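Cytokinin riboside 5'-monophosphate phosphoribohydrolase (Corynebacterium glutamicum, PDB 5WQ3) belongs to the SLOG clan of Rossmann-like alpha/beta proteins, with a parallel beta-sheet flanked by helices. Local coordinates at residues Val127-Glu132 with Thr157-Tyr162; Glu181-Val186 with Asp227-Thr232. One frame throughout, in Å; residues are numbered along the deposited sequence. Where two conformers were deposited one is given.

Interaction 1: Val127-Glu132 with Thr157-Tyr162; sequences VGLGIE and TMFLKY. With EDO (1,2-ethanediol), chain L.
Leu129 reaches out from strand 126-131 and sets one methyl, CD1, against two neighbouring side chains of helix 152-162. Leu129 CD1 lies 3.6 Å from CB of Met158, and the two side chains cross at about a right angle. Leu129 CD1 also sits 3.7 Å from CE1 of Phe159, approaching that ring obliquely. Leu129 and Phe159 extend from opposite directions and pass alongside each other. Met158 touches with the root of its chain only: a bend at chi2 (-49°) carries the sulfur away from the strand, and its side chain meets Phe61 of helix 46-64. The Phe159 ring runs the other way, back to the sheet, where it packs on Val104 and meets Phe74 edge to face. No hydrogen bond joins the two segments; the grip is purely apolar and all three residues are buried. Leu129 also accepts a hydrogen bond at its carbonyl O from NE of Arg155, one turn earlier on the same helix as Phe159. A 1,2-ethanediol, probably from the crystallisation liquor, makes a weak hydrogen bond to OG1 of Thr157. This is helix-on-sheet core packing, as in Rossmann-like alpha/beta folds.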
ATOM      1  N   VAL C 127      62.193   8.883   2.740  1.00 23.44           N
ATOM      2  CA  VAL C 127      61.907   7.494   2.338  1.00 24.98           C
ATOM      3  C   VAL C 127      60.841   6.955   3.253  1.00 24.52           C
ATOM      4  O   VAL C 127      60.886   7.220   4.443  1.00 24.23           O
ATOM      5  CB  VAL C 127      63.139   6.579   2.469  1.00 23.64           C
ATOM      6  CG1 VAL C 127      62.842   5.179   1.933  1.00 23.36           C
ATOM      7  CG2 VAL C 127      64.339   7.212   1.802  1.00 24.16           C
ATOM      8  N   GLY C 128      59.928   6.174   2.668  1.00 24.80           N
ATOM      9  CA  GLY C 128      58.832   5.495   3.382  1.00 24.42           C
ATOM     10  C   GLY C 128      58.719   4.041   2.952  1.00 23.97           C
ATOM     11  O   GLY C 128      58.485   3.707   1.736  1.00 22.03           O
ATOM     12  N   LEU C 129      58.859   3.152   3.920  1.00 22.15           N
ATOM     13  CA  LEU C 129      58.788   1.711   3.637  1.00 20.58           C
ATOM     14  C   LEU C 129      57.570   1.257   4.377  1.00 23.93           C
ATOM     15  O   LEU C 129      57.614   1.034   5.578  1.00 22.29           O
ATOM     16  CB  LEU C 129      60.017   0.971   4.097  1.00 20.83           C
ATOM     17  CG  LEU C 129      61.413   1.550   3.766  1.00 21.87           C
ATOM     18  CD1 LEU C 129      62.502   0.623   4.273  1.00 21.19           C
ATOM     19  CD2 LEU C 129      61.635   1.804   2.286  1.00 23.90           C
ATOM     20  N   GLY C 130      56.446   1.218   3.651  1.00 26.51           N
ATOM     21  CA  GLY C 130      55.186   0.907   4.262  1.00 25.76           C
ATOM     22  C   GLY C 130      54.919  -0.562   4.462  1.00 26.45           C
ATOM     23  O   GLY C 130      55.494  -1.442   3.780  1.00 24.45           O
ATOM     24  N   ILE C 131      53.968  -0.823   5.339  1.00 32.72           N
ATOM     25  CA  ILE C 131      53.435  -2.140   5.542  1.00 34.09           C
ATOM     26  C   ILE C 131      51.976  -2.143   5.094  1.00 37.44           C
ATOM     27  O   ILE C 131      51.230  -1.261   5.445  1.00 35.22           O
ATOM     28  CB  ILE C 131      53.582  -2.521   7.009  1.00 39.13           C
ATOM     29  CG1 ILE C 131      53.171  -3.943   7.239  1.00 40.20           C
ATOM     30  CG2 ILE C 131      52.754  -1.605   7.857  1.00 44.66           C
ATOM     31  CD1 ILE C 131      54.163  -4.917   6.694  1.00 42.35           C
ATOM     32  N   GLU C 132      51.593  -3.097   4.271  1.00 34.49           N
ATOM     33  CA  GLU C 132      50.253  -3.094   3.735  1.00 38.70           C
ATOM     34  C   GLU C 132      49.308  -3.504   4.812  1.00 36.43           C
ATOM     35  O   GLU C 132      49.448  -4.539   5.380  1.00 36.22           O
ATOM     36  CB  GLU C 132      50.118  -3.910   2.469  1.00 38.37           C
ATOM     37  CG  GLU C 132      49.730  -5.328   2.662  1.00 46.39           C
ATOM     38  CD  GLU C 132      49.665  -6.082   1.343  1.00 56.01           C
ATOM     39  OE1 GLU C 132      50.083  -5.538   0.309  1.00 50.24           O
ATOM     40  OE2 GLU C 132      49.193  -7.212   1.356  1.00 57.03           O
ATOM     41  N   THR C 157      63.983  -5.984   7.736  1.00 22.14           N
ATOM     42  CA  THR C 157      65.291  -6.132   7.237  1.00 19.61           C
ATOM     43  C   THR C 157      65.799  -4.843   6.537  1.00 20.87           C
ATOM     44  O   THR C 157      66.981  -4.524   6.674  1.00 18.87           O
ATOM     45  CB  THR C 157      65.326  -7.306   6.215  1.00 22.16           C
ATOM     46  OG1 THR C 157      64.858  -8.476   6.891  1.00 25.67           O
ATOM     47  CG2 THR C 157      66.675  -7.598   5.769  1.00 21.85           C
ATOM     48  N   MET C 158      64.940  -4.158   5.756  1.00 18.47           N
ATOM     49  CA  MET C 158      65.358  -3.025   4.960  1.00 18.75           C
ATOM     50  C   MET C 158      65.800  -1.900   5.886  1.00 18.87           C
ATOM     51  O   MET C 158      66.760  -1.209   5.566  1.00 20.08           O
ATOM     52  CB  MET C 158      64.240  -2.525   4.085  1.00 19.82           C
ATOM     53  CG  MET C 158      63.638  -3.483   3.052  1.00 20.04           C
ATOM     54  SD  MET C 158      64.851  -4.274   2.079  1.00 21.91           S
ATOM     55  CE  MET C 158      63.969  -5.781   1.608  1.00 25.36           C
ATOM     56  N   PHE C 159      65.158  -1.742   7.046  1.00 19.45           N
ATOM     57  CA  PHE C 159      65.584  -0.666   7.994  1.00 18.64           C
ATOM     58  C   PHE C 159      67.003  -0.867   8.505  1.00 20.91           C
ATOM     59  O   PHE C 159      67.774   0.105   8.592  1.00 21.16           O
ATOM     60  CB  PHE C 159      64.636  -0.548   9.179  1.00 20.60           C
ATOM     61  CG  PHE C 159      63.226  -0.123   8.829  1.00 21.30           C
ATOM     62  CD1 PHE C 159      62.977   0.979   8.080  1.00 23.10           C
ATOM     63  CD2 PHE C 159      62.144  -0.849   9.291  1.00 25.73           C
ATOM     64  CE1 PHE C 159      61.682   1.383   7.801  1.00 27.21           C
ATOM     65  CE2 PHE C 159      60.821  -0.439   9.023  1.00 26.53           C
ATOM     66  CZ  PHE C 159      60.593   0.670   8.258  1.00 25.52           C
ATOM     67  N   LEU C 160      67.379  -2.126   8.796  1.00 20.46           N
ATOM     68  CA  LEU C 160      68.676  -2.442   9.317  1.00 22.38           C
ATOM     69  C   LEU C 160      69.724  -2.423   8.229  1.00 23.39           C
ATOM     70  O   LEU C 160      70.856  -2.043   8.467  1.00 21.61           O
ATOM     71  CB  LEU C 160      68.702  -3.820  10.000  1.00 25.00           C
ATOM     72  CG  LEU C 160      67.969  -3.883  11.352  1.00 30.01           C
ATOM     73  CD1 LEU C 160      67.700  -5.335  11.775  1.00 32.72           C
ATOM     74  CD2 LEU C 160      68.794  -3.112  12.395  1.00 29.30           C
ATOM     75  N   LYS C 161      69.364  -2.875   7.043  1.00 22.77           N
ATOM     76  CA  LYS C 161      70.360  -2.989   5.966  1.00 19.78           C
ATOM     77  C   LYS C 161      70.698  -1.615   5.317  1.00 20.01           C
ATOM     78  O   LYS C 161      71.825  -1.429   4.889  1.00 19.53           O
ATOM     79  CB  LYS C 161      69.849  -3.962   4.857  1.00 21.63           C
ATOM     80  CG  LYS C 161      70.942  -4.377   3.867  1.00 21.19           C
ATOM     81  CD  LYS C 161      70.422  -5.393   2.858  1.00 26.76           C
ATOM     82  CE  LYS C 161      71.522  -5.793   1.889  1.00 28.00           C
ATOM     83  NZ  LYS C 161      70.975  -6.581   0.758  1.00 31.08           N
ATOM     84  N   TYR C 162      69.746  -0.688   5.204  1.00 18.33           N
ATOM     85  CA  TYR C 162      69.927   0.547   4.453  1.00 18.87           C
ATOM     86  C   TYR C 162      69.838   1.822   5.219  1.00 18.04           C
ATOM     87  O   TYR C 162      69.726   2.847   4.629  1.00 20.10           O
ATOM     88  CB  TYR C 162      68.927   0.593   3.304  1.00 22.84           C
ATOM     89  CG  TYR C 162      69.113  -0.581   2.375  1.00 22.48           C
ATOM     90  CD1 TYR C 162      70.206  -0.642   1.548  1.00 24.40           C
ATOM     91  CD2 TYR C 162      68.205  -1.675   2.388  1.00 23.63           C
ATOM     92  CE1 TYR C 162      70.426  -1.751   0.710  1.00 22.84           C
ATOM     93  CE2 TYR C 162      68.407  -2.778   1.565  1.00 19.80           C
ATOM     94  CZ  TYR C 162      69.511  -2.798   0.727  1.00 22.42           C
ATOM     95  OH  TYR C 162      69.697  -3.850  -0.110  1.00 21.82           O
TER
HETATM   96  C1  EDO L 301      65.119  -7.908  10.537  1.00 54.04           C
HETATM   97  O1  EDO L 301      66.185  -8.651   9.982  1.00 52.06           O
HETATM   98  C2  EDO L 301      64.758  -8.557  11.845  1.00 58.39           C
HETATM   99  O2  EDO L 301      63.440  -9.062  11.736  1.00 64.60           O

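Interaction 2: Glu181-Val186 with Asp227-Thr232. With PGE (triethylene glycol), chain M.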
ATOM      1  N   GLU C 181      64.681  -4.892  18.686  1.00 20.94           N
ATOM      2  CA  GLU C 181      65.422  -5.560  17.614  1.00 23.14           C
ATOM      3  C   GLU C 181      66.762  -4.910  17.328  1.00 22.72           C
ATOM      4  O   GLU C 181      67.756  -5.593  17.246  1.00 25.26           O
ATOM      5  CB  GLU C 181      64.556  -5.502  16.424  1.00 30.34           C
ATOM      6  CG  GLU C 181      64.942  -6.283  15.225  1.00 40.40           C
ATOM      7  CD  GLU C 181      63.781  -6.152  14.254  1.00 48.82           C
ATOM      8  OE1 GLU C 181      62.600  -6.316  14.714  1.00 54.63           O
ATOM      9  OE2 GLU C 181      64.047  -5.791  13.089  1.00 56.27           O
ATOM     10  N   VAL C 182      66.818  -3.583  17.218  0.50 22.65           N
ATOM     11  CA  VAL C 182      68.113  -2.971  16.944  0.50 21.69           C
ATOM     12  C   VAL C 182      69.038  -3.183  18.142  0.50 22.40           C
ATOM     13  O   VAL C 182      70.216  -3.427  17.994  0.50 22.48           O
ATOM     14  CB  VAL C 182      68.045  -1.501  16.496  0.50 20.77           C
ATOM     15  CG1 VAL C 182      67.262  -0.617  17.474  0.50 20.88           C
ATOM     16  CG2 VAL C 182      69.445  -0.945  16.316  0.50 19.37           C
ATOM     17  N   LEU C 183      68.497  -3.059  19.343  1.00 23.49           N
ATOM     18  CA  LEU C 183      69.294  -3.266  20.526  1.00 24.24           C
ATOM     19  C   LEU C 183      69.930  -4.677  20.526  1.00 25.05           C
ATOM     20  O   LEU C 183      71.101  -4.786  20.828  1.00 25.65           O
ATOM     21  CB  LEU C 183      68.478  -3.051  21.795  1.00 25.92           C
ATOM     22  CG  LEU C 183      68.393  -1.599  22.207  1.00 24.12           C
ATOM     23  CD1 LEU C 183      67.346  -1.459  23.289  1.00 23.46           C
ATOM     24  CD2 LEU C 183      69.740  -1.086  22.703  1.00 26.17           C
ATOM     25  N   CYS C 184      69.164  -5.697  20.166  0.50 25.80           N
ATOM     26  CA  CYS C 184      69.689  -7.067  20.064  0.50 29.15           C
ATOM     27  C   CYS C 184      70.684  -7.263  18.883  0.50 27.37           C
ATOM     28  O   CYS C 184      71.581  -8.094  18.965  0.50 28.58           O
ATOM     29  CB  CYS C 184      68.518  -8.063  19.989  0.50 31.65           C
ATOM     30  SG  CYS C 184      68.998  -9.800  19.836  0.50 38.94           S
ATOM     31  N   MET C 185      70.523  -6.501  17.804  1.00 26.23           N
ATOM     32  CA  MET C 185      71.434  -6.513  16.681  1.00 27.51           C
ATOM     33  C   MET C 185      72.730  -5.812  17.089  1.00 30.86           C
ATOM     34  O   MET C 185      73.811  -6.255  16.728  1.00 26.66           O
ATOM     35  CB  MET C 185      70.827  -5.868  15.462  1.00 29.36           C
ATOM     36  CG  MET C 185      69.609  -6.578  14.904  1.00 30.77           C
ATOM     37  SD  MET C 185      70.054  -8.096  14.057  1.00 39.39           S
ATOM     38  CE  MET C 185      69.392  -9.383  15.105  1.00 46.92           C
ATOM     39  N   VAL C 186      72.631  -4.755  17.899  1.00 29.84           N
ATOM     40  CA  VAL C 186      73.848  -4.097  18.352  1.00 29.87           C
ATOM     41  C   VAL C 186      74.596  -4.997  19.325  1.00 31.62           C
ATOM     42  O   VAL C 186      75.819  -5.212  19.188  1.00 33.69           O
ATOM     43  CB  VAL C 186      73.593  -2.693  18.910  1.00 29.69           C
ATOM     44  CG1 VAL C 186      74.801  -2.144  19.653  1.00 32.50           C
ATOM     45  CG2 VAL C 186      73.203  -1.777  17.777  1.00 32.44           C
ATOM     46  N   ASP C 227      73.640   1.701  28.329  1.00 36.13           N
ATOM     47  CA  ASP C 227      74.334   3.012  28.384  1.00 38.26           C
ATOM     48  C   ASP C 227      74.627   3.621  27.042  1.00 33.21           C
ATOM     49  O   ASP C 227      74.777   4.810  26.965  1.00 34.53           O
ATOM     50  CB  ASP C 227      75.693   2.889  29.097  1.00 46.09           C
ATOM     51  CG  ASP C 227      75.564   2.875  30.603  1.00 50.51           C
ATOM     52  OD1 ASP C 227      74.423   2.927  31.105  1.00 54.46           O
ATOM     53  OD2 ASP C 227      76.606   2.805  31.282  1.00 63.45           O
ATOM     54  N   ARG C 228      74.710   2.806  25.993  1.00 31.62           N
ATOM     55  CA  ARG C 228      75.047   3.290  24.651  1.00 32.30           C
ATOM     56  C   ARG C 228      73.931   4.014  23.897  1.00 34.17           C
ATOM     57  O   ARG C 228      74.212   4.676  22.885  1.00 30.03           O
ATOM     58  CB  ARG C 228      75.493   2.119  23.797  1.00 38.95           C
ATOM     59  CG  ARG C 228      74.367   1.177  23.363  1.00 43.21           C
ATOM     60  CD  ARG C 228      74.915  -0.168  22.874  1.00 45.81           C
ATOM     61  NE  ARG C 228      76.064   0.097  22.011  1.00 49.76           N
ATOM     62  CZ  ARG C 228      77.199  -0.604  21.946  1.00 51.87           C
ATOM     63  NH1 ARG C 228      77.402  -1.679  22.684  1.00 54.76           N
ATOM     64  NH2 ARG C 228      78.160  -0.208  21.118  1.00 54.11           N
ATOM     65  N   MET C 229      72.676   3.906  24.366  1.00 29.00           N
ATOM     66  CA  MET C 229      71.610   4.711  23.793  1.00 29.72           C
ATOM     67  C   MET C 229      71.667   6.112  24.368  1.00 27.33           C
ATOM     68  O   MET C 229      71.816   6.293  25.546  1.00 34.26           O
ATOM     69  CB  MET C 229      70.233   4.220  24.198  1.00 29.44           C
ATOM     70  CG  MET C 229      69.864   2.868  23.726  1.00 34.04           C
ATOM     71  SD  MET C 229      68.088   2.638  23.939  1.00 36.36           S
ATOM     72  CE  MET C 229      68.134   1.865  25.554  1.00 38.17           C
ATOM     73  N   LEU C 230      71.360   7.096  23.579  1.00 25.19           N
ATOM     74  CA  LEU C 230      71.143   8.415  24.113  1.00 23.76           C
ATOM     75  C   LEU C 230      69.664   8.597  24.298  1.00 23.70           C
ATOM     76  O   LEU C 230      68.883   8.247  23.421  1.00 24.58           O
ATOM     77  CB  LEU C 230      71.640   9.449  23.134  1.00 23.11           C
ATOM     78  CG  LEU C 230      71.282  10.875  23.432  1.00 23.61           C
ATOM     79  CD1 LEU C 230      71.841  11.353  24.775  1.00 24.02           C
ATOM     80  CD2 LEU C 230      71.759  11.719  22.278  1.00 22.37           C
ATOM     81  N   VAL C 231      69.273   9.120  25.455  1.00 19.18           N
ATOM     82  CA  VAL C 231      67.915   9.597  25.697  1.00 22.34           C
ATOM     83  C   VAL C 231      67.912  11.122  25.913  1.00 22.69           C
ATOM     84  O   VAL C 231      68.553  11.567  26.843  1.00 26.01           O
ATOM     85  CB  VAL C 231      67.294   8.927  26.981  1.00 20.41           C
ATOM     86  CG1 VAL C 231      65.837   9.299  27.128  1.00 22.32           C
ATOM     87  CG2 VAL C 231      67.464   7.410  27.005  1.00 21.87           C
ATOM     88  N   THR C 232      67.200  11.907  25.114  1.00 22.43           N
ATOM     89  CA  THR C 232      67.306  13.345  25.211  1.00 23.23           C
ATOM     90  C   THR C 232      66.082  14.003  24.663  1.00 27.49           C
ATOM     91  O   THR C 232      65.317  13.385  23.925  1.00 26.18           O
ATOM     92  CB  THR C 232      68.537  13.864  24.437  1.00 22.30           C
ATOM     93  OG1 THR C 232      68.618  15.277  24.598  1.00 21.44           O
ATOM     94  CG2 THR C 232      68.387  13.519  22.860  1.00 20.61           C
TER
HETATM   95  O4  PGE M 302      68.777  13.498  28.977  1.00 57.46           O
HETATM   96  C6  PGE M 302      69.757  14.003  28.076  1.00 50.41           C
HETATM   97  C5  PGE M 302      71.088  13.377  28.464  1.00 55.22           C
HETATM   98  O3  PGE M 302      72.125  13.970  27.687  1.00 39.44           O
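Val186 lays its CG1 methyl over one face of the Arg228 guanidinium, displaced from the centre of the group toward NE, with Val186 CG1 3.5 Å from Arg228 NE. The two side chains meet from opposite directions. With CG1 anti to the backbone N (chi1 167°), the valine presents this branch to the arginine, whose chain is bent at chi3 (-44°). One turn back along the helix, Leu183 meets Met229 at about a right angle: CD2 of Leu183 is 4.1 Å from CG of Met229, and CD1 of Leu183 is equally far from CE of Met229. These are loose apolar touches, and no hydrogen bond crosses between the segments. Behind them, Ile196 of strand 196-199 touches both Leu183 and Met229, while Arg228 lies at the exposed margin. Val186 sits on a regular helical turn, its N hydrogen-bonded to Val182 O (2.8 Å). On the other segment, Leu230 and Thr232 pair with strand 196-199, which fixes the chain just beyond Met229. Farther out, a triethylene glycol hydrogen-bonds weakly to Val231 O. Helix 173-188 thus packs on the run into the last strand, 230-232, at one edge of the parallel sheet of a Rossmann-like alpha/beta fold.

Both interactions set a helix against the same parallel sheet, on different parts of it: interaction 1 uses strand 126-131, next to one outermost strand, and interaction 2 the approach to strand 230-232, the outermost at the other end. They lie about 19 Å apart, centre to centre. Interaction 1 is entirely buried and apolar; interaction 2 is partly buried, and an exposed arginine adds a cationic group to its aliphatic contacts. The two helices, 152-162 and 173-188, also pack on each other: Leu160 CD1 lies 3.9 Å from Met185 CG, and the Glu181 side chain touches Leu160 too. That seam connects the contacts through residues that take no part in either.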